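Local coordinates for STAS/SEC14 domain-containing protein (PDB 2Q3L), which is of unknown function but has a SpoIIAA-like (STAS/SEC14) fold, which is consistent with a role in ligand binding or membrane association, at residues 74-77 / 78-82; 101-104 / 105-109. All coordinates share one frame; numbering follows the deposited sequence.

Contact 1 (74-77 / 78-82); sequences DLKL and GLKHG
Leu-77 and His-81 meet one turn apart on the helix. CD2 of Leu-77 lies 4.0 Å from CD2 of His-81, at the imidazole edge and in its plane. One face of the same ring carries CB of Lys-80, off toward the rim. The ring sits near Leu-77 because CG of His-81 is anti to its own carbonyl carbon (chi1 -52°), which turns it back along the helix. The backbone ties the same two residues, with His-81 N donating to Leu-77 O at 2.8 Å. With an alanine here the CD2 methyl of Leu-77 would probably lose its ring-edge neighbour and be freer to turn.

Lys-76 and Lys-80 are both extended and cross at an angle. Their stems touch, with CG of Lys-76 4.0 Å from CD of Lys-80; the placement of the two ends is doubtful. Leu-75 and Leu-79 make a small apolar contact, CG of Leu-75 4.1 Å from CD1 of Leu-79.

Behind these pairs run regular i to i+4 bonds, such as Leu-79 N to Leu-75 O at 2.9 Å. Leu-77 also packs on Tyr-35, Thr-39 and Leu-42 of helix 32-45. Most of the two segments belongs to the second half of helix 68-81, the crossover helix of a right-handed beta-alpha-beta unit between parallel strands 54-66 and 85-91 of the SpoIIAA-like fold.

Contact 2 (101-104 / 105-109); sequences TRVA and NWFTP. With NA (sodium ion), chain C.
A sodium site closes the C-terminal end of helix 95-107, and Thr-108 joins helix to ion. Its OG1 donates a hydrogen bond to Ala-104 O at 2.8 Å and also binds the sodium at 2.5 Å. The donor stands 31° out of the Ala-104 carbonyl plane. With chi1 at 55°, OG1 sits between the backbone N and the carbonyl carbon of Thr-108, a position from which it serves both partners. The main-chain O of Thr-108 is a second ligand, at 2.4 Å from the ion.

Asn-105 grips the sodium in the same two-handed way, through its backbone O and its OD1. CG lies anti to the backbone N (chi1 -170°), which brings OD1 to the ion. OD1 also accepts from Phe-112 N, and ND2 donates to Glu-111, so both ends of the amide are held and its rotation is probably fixed. Gly-110 O and a water complete the six ligands.

On another side of the helix, Val-103 and Phe-107 lie side by side. CG1 of Val-103 touches CE2 of Phe-107 at 3.9 Å, at the ring edge and in its plane. One face of that ring has CE3 of Trp-106 over its centre, 3.7 Å above the plane.

Asn-105 N bonds to Thr-101 O at 2.9 Å, but Phe-107 N makes only a weak bond to Val-103 O, at 3.3 Å. The protein ligands come from the helix end and the turn after it, in the beta-alpha-beta unit of strand 85-91, helix 95-107 and strand 111-115 of the SpoIIAA-like fold.

Both contacts lie at the surface, at the C-terminal parts of successive crossover helices. Strand 85-91 is shared: it ends the beta-alpha-beta unit of contact 1 and starts that of contact 2. Their centres are about 13 Å apart, and they touch lightly where Gly-82 O packs 4.3 Å from Pro-109 CG. The chemistry differs. Contact 1 is held by helical backbone bonds, with light side-chain contacts of leucine, lysine and histidine along the helix, and one leucine turned to a neighbouring helix. Contact 2 turns polar oxygens to a metal, while its aromatic side chains lie on an exposed flank. Only contact 2 supplies ligands to the sodium ion.

Contact 1 (74-77 / 78-82)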
ATOM      1  N   ASP A  74      -5.225  -7.990  -7.837  1.00 48.67           N
ATOM      2  CA  ASP A  74      -6.623  -8.255  -8.117  1.00 49.95           C
ATOM      3  C   ASP A  74      -6.857  -8.769  -9.541  1.00 48.72           C
ATOM      4  O   ASP A  74      -7.569  -9.731  -9.760  1.00 51.77           O
ATOM      5  CB  ASP A  74      -7.397  -6.990  -7.911  1.00 51.42           C
ATOM      6  CG  ASP A  74      -8.895  -7.224  -7.919  1.00 61.51           C
ATOM      7  OD1 ASP A  74      -9.329  -8.093  -7.155  1.00 66.40           O
ATOM      8  OD2 ASP A  74      -9.630  -6.527  -8.657  1.00 59.26           O
ATOM      9  N   LEU A  75      -6.266  -8.119 -10.527  1.00 49.21           N
ATOM     10  CA  LEU A  75      -6.421  -8.555 -11.910  1.00 46.63           C
ATOM     11  C   LEU A  75      -5.823  -9.938 -12.131  1.00 46.49           C
ATOM     12  O   LEU A  75      -6.386 -10.757 -12.861  1.00 48.40           O
ATOM     13  CB  LEU A  75      -5.822  -7.537 -12.871  1.00 45.00           C
ATOM     14  CG  LEU A  75      -5.844  -7.827 -14.367  1.00 49.67           C
ATOM     15  CD1 LEU A  75      -7.280  -8.105 -14.826  1.00 56.76           C
ATOM     16  CD2 LEU A  75      -5.241  -6.637 -15.071  1.00 52.52           C
ATOM     17  N   LYS A  76      -4.677 -10.180 -11.505  1.00 47.66           N
ATOM     18  CA  LYS A  76      -3.991 -11.496 -11.554  1.00 46.93           C
ATOM     19  C   LYS A  76      -4.877 -12.599 -10.982  1.00 48.32           C
ATOM     20  O   LYS A  76      -4.977 -13.676 -11.556  1.00 47.64           O
ATOM     21  CB  LYS A  76      -2.695 -11.409 -10.803  1.00 44.54           C
ATOM     22  CG  LYS A  76      -2.054 -12.730 -10.504  1.00 50.91           C
ATOM     23  CD  LYS A  76      -0.679 -12.533  -9.875  1.00 48.30           C
ATOM     24  CE  LYS A  76       0.106 -13.900  -9.860  1.00 57.47           C
ATOM     25  NZ  LYS A  76       1.636 -13.895  -9.790  1.00 48.51           N
ATOM     26  N   LEU A  77      -5.536 -12.326  -9.852  1.00 47.72           N
ATOM     27  CA  LEU A  77      -6.472 -13.274  -9.286  1.00 45.97           C
ATOM     28  C   LEU A  77      -7.660 -13.465 -10.231  1.00 43.74           C
ATOM     29  O   LEU A  77      -8.077 -14.588 -10.431  1.00 45.50           O
ATOM     30  CB  LEU A  77      -6.926 -12.880  -7.863  1.00 46.98           C
ATOM     31  CG  LEU A  77      -5.804 -12.967  -6.825  1.00 46.74           C
ATOM     32  CD1 LEU A  77      -6.283 -12.563  -5.467  1.00 51.14           C
ATOM     33  CD2 LEU A  77      -5.181 -14.340  -6.774  1.00 51.54           C
ATOM     34  N   GLY A  78      -8.173 -12.416 -10.865  1.00 44.50           N
ATOM     35  CA  GLY A  78      -9.279 -12.595 -11.827  1.00 44.40           C
ATOM     36  C   GLY A  78      -8.928 -13.448 -13.050  1.00 44.99           C
ATOM     37  O   GLY A  78      -9.718 -14.309 -13.499  1.00 44.66           O
ATOM     38  N   LEU A  79      -7.732 -13.231 -13.586  1.00 45.43           N
ATOM     39  CA  LEU A  79      -7.253 -13.976 -14.733  1.00 44.21           C
ATOM     40  C   LEU A  79      -7.046 -15.428 -14.370  1.00 43.50           C
ATOM     41  O   LEU A  79      -7.298 -16.340 -15.203  1.00 42.95           O
ATOM     42  CB  LEU A  79      -5.962 -13.366 -15.245  1.00 42.40           C
ATOM     43  CG  LEU A  79      -6.133 -12.047 -16.003  1.00 44.86           C
ATOM     44  CD1 LEU A  79      -4.801 -11.349 -16.098  1.00 47.95           C
ATOM     45  CD2 LEU A  79      -6.714 -12.306 -17.382  1.00 48.69           C
ATOM     46  N   LYS A  80      -6.643 -15.647 -13.119  1.00 44.30           N
ATOM     47  CA  LYS A  80      -6.346 -17.024 -12.637  1.00 47.77           C
ATOM     48  C   LYS A  80      -7.531 -17.809 -12.166  1.00 47.02           C
ATOM     49  O   LYS A  80      -7.576 -19.006 -12.417  1.00 47.21           O
ATOM     50  CB  LYS A  80      -5.349 -16.992 -11.522  1.00 45.83           C
ATOM     51  CG  LYS A  80      -3.984 -16.462 -12.075  1.00 59.15           C
ATOM     52  CD  LYS A  80      -2.933 -16.553 -11.001  1.00 62.34           C
ATOM     53  CE  LYS A  80      -1.557 -16.502 -11.572  1.00 65.28           C
ATOM     54  NZ  LYS A  80      -0.603 -16.647 -10.472  1.00 66.84           N
ATOM     55  N   HIS A  81      -8.511 -17.148 -11.539  1.00 46.57           N
ATOM     56  CA  HIS A  81      -9.659 -17.879 -10.933  1.00 46.10           C
ATOM     57  C   HIS A  81     -11.019 -17.486 -11.367  1.00 47.08           C
ATOM     58  O   HIS A  81     -11.978 -18.205 -11.039  1.00 47.08           O
ATOM     59  CB  HIS A  81      -9.603 -17.734  -9.386  1.00 47.49           C
ATOM     60  CG  HIS A  81      -8.277 -18.112  -8.804  1.00 50.78           C
ATOM     61  ND1 HIS A  81      -7.827 -19.417  -8.774  1.00 51.44           N
ATOM     62  CD2 HIS A  81      -7.277 -17.352  -8.292  1.00 52.77           C
ATOM     63  CE1 HIS A  81      -6.604 -19.441  -8.265  1.00 55.22           C
ATOM     64  NE2 HIS A  81      -6.253 -18.208  -7.950  1.00 54.13           N
ATOM     65  N   GLY A  82     -11.133 -16.394 -12.123  1.00 45.28           N
ATOM     66  CA  GLY A  82     -12.424 -15.828 -12.420  1.00 43.68           C
ATOM     67  C   GLY A  82     -13.376 -16.704 -13.172  1.00 46.68           C
ATOM     68  O   GLY A  82     -14.596 -16.633 -12.969  1.00 46.01           O
TER

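Contact 2 (101-104 / 105-109)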
ATOM      1  N   THR A 101     -19.644  -1.912 -11.333  1.00 46.27           N
ATOM      2  CA  THR A 101     -19.982  -3.340 -11.283  1.00 45.74           C
ATOM      3  C   THR A 101     -20.399  -3.821 -12.678  1.00 44.70           C
ATOM      4  O   THR A 101     -20.050  -4.928 -13.075  1.00 44.27           O
ATOM      5  CB  THR A 101     -21.103  -3.593 -10.236  1.00 47.26           C
ATOM      6  OG1 THR A 101     -20.614  -3.222  -8.936  1.00 51.36           O
ATOM      7  CG2 THR A 101     -21.467  -5.043 -10.178  1.00 50.25           C
ATOM      8  N   ARG A 102     -21.140  -2.966 -13.397  1.00 45.33           N
ATOM      9  CA  ARG A 102     -21.586  -3.208 -14.767  1.00 46.87           C
ATOM     10  C   ARG A 102     -20.400  -3.235 -15.725  1.00 47.51           C
ATOM     11  O   ARG A 102     -20.356  -4.051 -16.653  1.00 49.46           O
ATOM     12  CB  ARG A 102     -22.638  -2.181 -15.186  1.00 46.43           C
ATOM     13  CG  ARG A 102     -23.946  -2.420 -14.433  1.00 53.06           C
ATOM     14  CD  ARG A 102     -25.180  -1.646 -14.986  1.00 57.73           C
ATOM     15  NE  ARG A 102     -25.223  -0.240 -14.599  1.00 73.96           N
ATOM     16  CZ  ARG A 102     -24.971   0.813 -15.386  1.00 80.91           C
ATOM     17  NH1 ARG A 102     -24.641   0.667 -16.672  1.00 89.09           N
ATOM     18  NH2 ARG A 102     -25.054   2.043 -14.875  1.00 67.96           N
ATOM     19  N   VAL A 103     -19.431  -2.363 -15.495  1.00 47.35           N
ATOM     20  CA  VAL A 103     -18.193  -2.395 -16.259  1.00 46.63           C
ATOM     21  C   VAL A 103     -17.459  -3.704 -15.961  1.00 47.77           C
ATOM     22  O   VAL A 103     -17.054  -4.429 -16.889  1.00 47.15           O
ATOM     23  CB  VAL A 103     -17.320  -1.191 -15.933  1.00 48.76           C
ATOM     24  CG1 VAL A 103     -15.938  -1.341 -16.522  1.00 50.75           C
ATOM     25  CG2 VAL A 103     -17.969   0.073 -16.441  1.00 45.33           C
ATOM     26  N   ALA A 104     -17.291  -4.060 -14.684  1.00 48.31           N
ATOM     27  CA  ALA A 104     -16.634  -5.349 -14.389  1.00 44.34           C
ATOM     28  C   ALA A 104     -17.358  -6.537 -15.045  1.00 46.33           C
ATOM     29  O   ALA A 104     -16.720  -7.523 -15.456  1.00 46.81           O
ATOM     30  CB  ALA A 104     -16.613  -5.591 -12.931  1.00 46.53           C
ATOM     31  N   ASN A 105     -18.696  -6.467 -15.090  1.00 45.93           N
ATOM     32  CA  ASN A 105     -19.494  -7.566 -15.621  1.00 45.39           C
ATOM     33  C   ASN A 105     -19.228  -7.699 -17.136  1.00 46.90           C
ATOM     34  O   ASN A 105     -19.291  -8.780 -17.687  1.00 47.92           O
ATOM     35  CB  ASN A 105     -20.981  -7.350 -15.366  1.00 44.85           C
ATOM     36  CG  ASN A 105     -21.829  -8.591 -15.677  1.00 46.68           C
ATOM     37  OD1 ASN A 105     -21.455  -9.726 -15.412  1.00 42.95           O
ATOM     38  ND2 ASN A 105     -22.939  -8.376 -16.275  1.00 37.11           N
ATOM     39  N   TRP A 106     -18.945  -6.586 -17.803  1.00 45.42           N
ATOM     40  CA  TRP A 106     -18.657  -6.650 -19.198  1.00 46.24           C
ATOM     41  C   TRP A 106     -17.372  -7.427 -19.431  1.00 46.58           C
ATOM     42  O   TRP A 106     -17.294  -8.217 -20.354  1.00 46.99           O
ATOM     43  CB  TRP A 106     -18.528  -5.253 -19.785  1.00 44.21           C
ATOM     44  CG  TRP A 106     -18.350  -5.261 -21.242  1.00 44.20           C
ATOM     45  CD1 TRP A 106     -19.341  -5.347 -22.202  1.00 44.46           C
ATOM     46  CD2 TRP A 106     -17.106  -5.180 -21.951  1.00 35.60           C
ATOM     47  NE1 TRP A 106     -18.768  -5.279 -23.458  1.00 47.60           N
ATOM     48  CE2 TRP A 106     -17.402  -5.188 -23.322  1.00 39.18           C
ATOM     49  CE3 TRP A 106     -15.762  -5.117 -21.553  1.00 46.67           C
ATOM     50  CZ2 TRP A 106     -16.419  -5.124 -24.282  1.00 43.65           C
ATOM     51  CZ3 TRP A 106     -14.791  -5.039 -22.516  1.00 41.81           C
ATOM     52  CH2 TRP A 106     -15.118  -5.033 -23.854  1.00 44.72           C
ATOM     53  N   PHE A 107     -16.385  -7.211 -18.579  1.00 44.25           N
ATOM     54  CA  PHE A 107     -15.099  -7.843 -18.746  1.00 44.53           C
ATOM     55  C   PHE A 107     -15.005  -9.324 -18.398  1.00 48.00           C
ATOM     56  O   PHE A 107     -14.096 -10.032 -18.868  1.00 46.34           O
ATOM     57  CB  PHE A 107     -14.061  -7.107 -17.888  1.00 46.15           C
ATOM     58  CG  PHE A 107     -13.526  -5.864 -18.513  1.00 42.50           C
ATOM     59  CD1 PHE A 107     -12.443  -5.924 -19.379  1.00 50.32           C
ATOM     60  CD2 PHE A 107     -14.084  -4.630 -18.239  1.00 46.87           C
ATOM     61  CE1 PHE A 107     -11.945  -4.766 -19.979  1.00 50.99           C
ATOM     62  CE2 PHE A 107     -13.573  -3.467 -18.818  1.00 47.26           C
ATOM     63  CZ  PHE A 107     -12.501  -3.550 -19.696  1.00 49.62           C
ATOM     64  N   THR A 108     -15.954  -9.799 -17.589  1.00 51.05           N
ATOM     65  CA  THR A 108     -15.816 -11.105 -16.926  1.00 47.74           C
ATOM     66  C   THR A 108     -16.758 -12.192 -17.413  1.00 48.31           C
ATOM     67  O   THR A 108     -17.891 -11.886 -17.887  1.00 47.41           O
ATOM     68  CB  THR A 108     -16.038 -10.894 -15.405  1.00 49.35           C
ATOM     69  OG1 THR A 108     -17.291 -10.256 -15.213  1.00 45.38           O
ATOM     70  CG2 THR A 108     -14.983  -9.966 -14.833  1.00 40.13           C
ATOM     71  N   PRO A 109     -16.299 -13.471 -17.355  1.00 46.47           N
ATOM     72  CA  PRO A 109     -17.200 -14.537 -17.803  1.00 45.72           C
ATOM     73  C   PRO A 109     -18.332 -14.806 -16.848  1.00 47.64           C
ATOM     74  O   PRO A 109     -19.394 -15.176 -17.292  1.00 52.83           O
ATOM     75  CB  PRO A 109     -16.279 -15.768 -17.925  1.00 42.29           C
ATOM     76  CG  PRO A 109     -15.152 -15.502 -17.054  1.00 46.12           C
ATOM     77  CD  PRO A 109     -14.961 -13.998 -17.028  1.00 44.88           C
TER
HETATM   78 NA    NA C 126     -19.429 -10.919 -16.396  1.00 43.66          NA
HETATM   79  O   HOH W   1     -21.079 -11.579 -18.082  1.00 41.23           O